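Local coordinates for protein cyclase (Uncultured organism, PDB 5IBZ) that belongs to the putative cyclase family, may have arylformamidase activity, and binds acetylphosphate in a pocket, at residues P68-P72 with P107-S111. Sequence-based numbering, arbitrary orientation.
Sequences PRLPP and PLQGS. With UVW (acetylphosphate), chain F.
Arg-69 reaches across Gln-109 to a bound acetylphosphate, in a buried loop-to-turn contact at the end of the two-stranded antiparallel sheet of this putative cyclase. Residues 68-72 lead into strand 73-76, while 107-111 leave strand 97-107 through a type I beta turn closed by Gly-110 N to Pro-107 O (2.9 Å). Arginine suits its place because two N-H groups can grip one phosphate: Arg-69 NH1 donates a nearly straight hydrogen bond to acetylphosphate O3P (2.9 Å, 171°), and Arg-69 NH2 donates another to its O1P (3.0 Å). His-119 and His-268 also bind the ligand, and Asp-101 of a second subunit makes a salt bridge to Arg-69 NE, which with the phosphate bonds probably fixes the guanidinium's rotation. Gln-109 lays CB over the centre of that guanidinium face, 3.7 Å from Arg-69 CZ; its chain bends at chi2 (71°), carrying the amide away, where OE1 accepts from Asp-102 N of that subunit. A leucine in place of Arg-69 would probably leave the phosphate without this two-pronged partner and Asp-101 of the second subunit without its counter-charge. Farther along, rigid Pro-72 packs its ring CD on Gly-110 O (3.5 Å), and glycine fits because a beta carbon there would crowd Pro-107 CD. One water joins the segments, accepting from Arg-69 NH1 and donating to Gln-109 O at 3.0 Å.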
ATOM      1  N   PRO B  68      -4.112 -11.248  11.924  1.00 25.95           N
ATOM      2  CA  PRO B  68      -2.946 -10.504  11.452  1.00 24.78           C
ATOM      3  C   PRO B  68      -3.273  -9.370  10.480  1.00 20.96           C
ATOM      4  O   PRO B  68      -2.394  -8.954   9.723  1.00 21.07           O
ATOM      5  CB  PRO B  68      -2.143 -11.584  10.744  1.00 28.79           C
ATOM      6  CG  PRO B  68      -3.188 -12.402  10.108  1.00 29.70           C
ATOM      7  CD  PRO B  68      -4.352 -12.435  11.083  1.00 31.01           C
ATOM      8  N   ARG B  69      -4.502  -8.876  10.475  1.00 14.79           N
ATOM      9  CA  ARG B  69      -4.815  -7.734   9.628  1.00 14.58           C
ATOM     10  C   ARG B  69      -3.915  -6.549   9.995  1.00 16.59           C
ATOM     11  O   ARG B  69      -3.616  -6.330  11.173  1.00 22.45           O
ATOM     12  CB  ARG B  69      -6.288  -7.335   9.746  1.00 15.74           C
ATOM     13  CG  ARG B  69      -7.259  -8.340   9.133  1.00 15.66           C
ATOM     14  CD  ARG B  69      -8.719  -8.020   9.476  1.00 14.63           C
ATOM     15  NE  ARG B  69      -9.592  -9.076   8.968  1.00 19.87           N
ATOM     16  CZ  ARG B  69     -10.781  -9.384   9.467  1.00 18.27           C
ATOM     17  NH1 ARG B  69     -11.275  -8.712  10.502  1.00 18.72           N
ATOM     18  NH2 ARG B  69     -11.473 -10.380   8.926  1.00 20.28           N
ATOM     19  N   LEU B  70      -3.462  -5.816   8.982  1.00 16.72           N
ATOM     20  CA  LEU B  70      -2.647  -4.602   9.185  1.00 18.80           C
ATOM     21  C   LEU B  70      -3.510  -3.439   9.623  1.00 13.95           C
ATOM     22  O   LEU B  70      -4.626  -3.297   9.152  1.00 14.89           O
ATOM     23  CB  LEU B  70      -1.937  -4.181   7.895  1.00 22.76           C
ATOM     24  CG  LEU B  70      -0.423  -4.057   7.947  1.00 39.30           C
ATOM     25  CD1 LEU B  70       0.100  -5.434   7.962  1.00 41.37           C
ATOM     26  CD2 LEU B  70       0.115  -3.278   6.747  1.00 41.71           C
ATOM     27  N   PRO B  71      -2.982  -2.560  10.484  1.00 13.05           N
ATOM     28  CA  PRO B  71      -3.702  -1.305  10.734  1.00 13.21           C
ATOM     29  C   PRO B  71      -3.764  -0.451   9.467  1.00 12.91           C
ATOM     30  O   PRO B  71      -2.820  -0.474   8.690  1.00 13.82           O
ATOM     31  CB  PRO B  71      -2.847  -0.612  11.806  1.00 17.07           C
ATOM     32  CG  PRO B  71      -1.976  -1.646  12.348  1.00 18.24           C
ATOM     33  CD  PRO B  71      -1.742  -2.645  11.262  1.00 14.95           C
ATOM     34  N   PRO B  72      -4.846   0.311   9.269  1.00 10.26           N
ATOM     35  CA  PRO B  72      -4.835   1.286   8.176  1.00  8.27           C
ATOM     36  C   PRO B  72      -3.615   2.203   8.292  1.00  8.41           C
ATOM     37  O   PRO B  72      -3.176   2.509   9.389  1.00 11.02           O
ATOM     38  CB  PRO B  72      -6.138   2.056   8.375  1.00  9.51           C
ATOM     39  CG  PRO B  72      -7.029   1.098   9.130  1.00 11.48           C
ATOM     40  CD  PRO B  72      -6.131   0.293   9.992  1.00 12.00           C
ATOM     41  N   PRO B 107      -6.706  -2.616   5.201  1.00 11.82           N
ATOM     42  CA  PRO B 107      -7.669  -3.681   5.006  1.00 12.77           C
ATOM     43  C   PRO B 107      -9.066  -3.097   4.921  1.00  9.88           C
ATOM     44  O   PRO B 107      -9.393  -2.172   5.667  1.00  9.86           O
ATOM     45  CB  PRO B 107      -7.520  -4.547   6.268  1.00 13.72           C
ATOM     46  CG  PRO B 107      -6.400  -3.975   7.058  1.00 13.86           C
ATOM     47  CD  PRO B 107      -6.244  -2.554   6.599  1.00 11.61           C
ATOM     48  N   LEU B 108      -9.899  -3.638   4.053  1.00  8.58           N
ATOM     49  CA  LEU B 108     -11.272  -3.177   3.997  1.00  8.12           C
ATOM     50  C   LEU B 108     -12.048  -3.683   5.208  1.00 10.81           C
ATOM     51  O   LEU B 108     -13.132  -3.190   5.475  1.00 13.86           O
ATOM     52  CB  LEU B 108     -11.923  -3.606   2.675  1.00 10.05           C
ATOM     53  CG  LEU B 108     -11.240  -3.016   1.444  1.00 10.79           C
ATOM     54  CD1 LEU B 108     -11.964  -3.453   0.159  1.00 13.44           C
ATOM     55  CD2 LEU B 108     -11.181  -1.497   1.484  1.00 14.71           C
ATOM     56  N   GLN B 109     -11.469  -4.633   5.944  1.00 10.86           N
ATOM     57  CA  GLN B 109     -12.002  -5.072   7.237  1.00 12.91           C
ATOM     58  C   GLN B 109     -11.180  -4.462   8.377  1.00 10.58           C
ATOM     59  O   GLN B 109     -11.122  -5.020   9.476  1.00 12.33           O
ATOM     60  CB  GLN B 109     -11.983  -6.616   7.360  1.00 13.69           C
ATOM     61  CG  GLN B 109     -12.872  -7.379   6.384  1.00 12.94           C
ATOM     62  CD  GLN B 109     -12.382  -7.351   4.940  1.00 12.02           C
ATOM     63  OE1 GLN B 109     -11.246  -7.705   4.655  1.00 14.93           O
ATOM     64  NE2 GLN B 109     -13.234  -6.849   4.035  1.00 14.58           N
ATOM     65  N   GLY B 110     -10.512  -3.347   8.104  1.00  8.57           N
ATOM     66  CA  GLY B 110      -9.535  -2.811   9.035  1.00 10.49           C
ATOM     67  C   GLY B 110     -10.004  -1.690   9.947  1.00 12.77           C
ATOM     68  O   GLY B 110      -9.218  -1.200  10.743  1.00 11.72           O
ATOM     69  N   SER B 111     -11.271  -1.306   9.840  1.00  8.30           N
ATOM     70  CA  SER B 111     -11.812  -0.180  10.595  1.00  6.89           C
ATOM     71  C   SER B 111     -13.324  -0.364  10.743  1.00  8.62           C
ATOM     72  O   SER B 111     -13.833  -1.459  10.549  1.00  8.93           O
ATOM     73  CB  SER B 111     -11.470   1.147   9.908  1.00 10.50           C
ATOM     74  OG  SER B 111     -11.690   2.258  10.761  1.00  9.86           O
TER
HETATM   75  C1  UVW F 401     -12.674 -12.299  12.387  1.00 44.05           C
HETATM   76  O1  UVW F 401     -11.853 -11.947  11.610  1.00 54.91           O
HETATM   77  C1M UVW F 401     -12.320 -13.322  13.464  1.00 43.15           C
HETATM   78  O2  UVW F 401     -13.975 -11.792  12.344  1.00 27.99           O
HETATM   79  P   UVW F 401     -14.522 -10.802  11.150  1.00 20.73           P
HETATM   80  O1P UVW F 401     -14.142 -11.332   9.787  1.00 22.07           O
HETATM   81  O2P UVW F 401     -16.024 -10.761  11.309  1.00 26.99           O
HETATM   82  O3P UVW F 401     -13.970  -9.407  11.289  1.00 27.93           O
HETATM   83  O   HOH W   1     -10.621  -6.359  12.074  1.00 13.84           O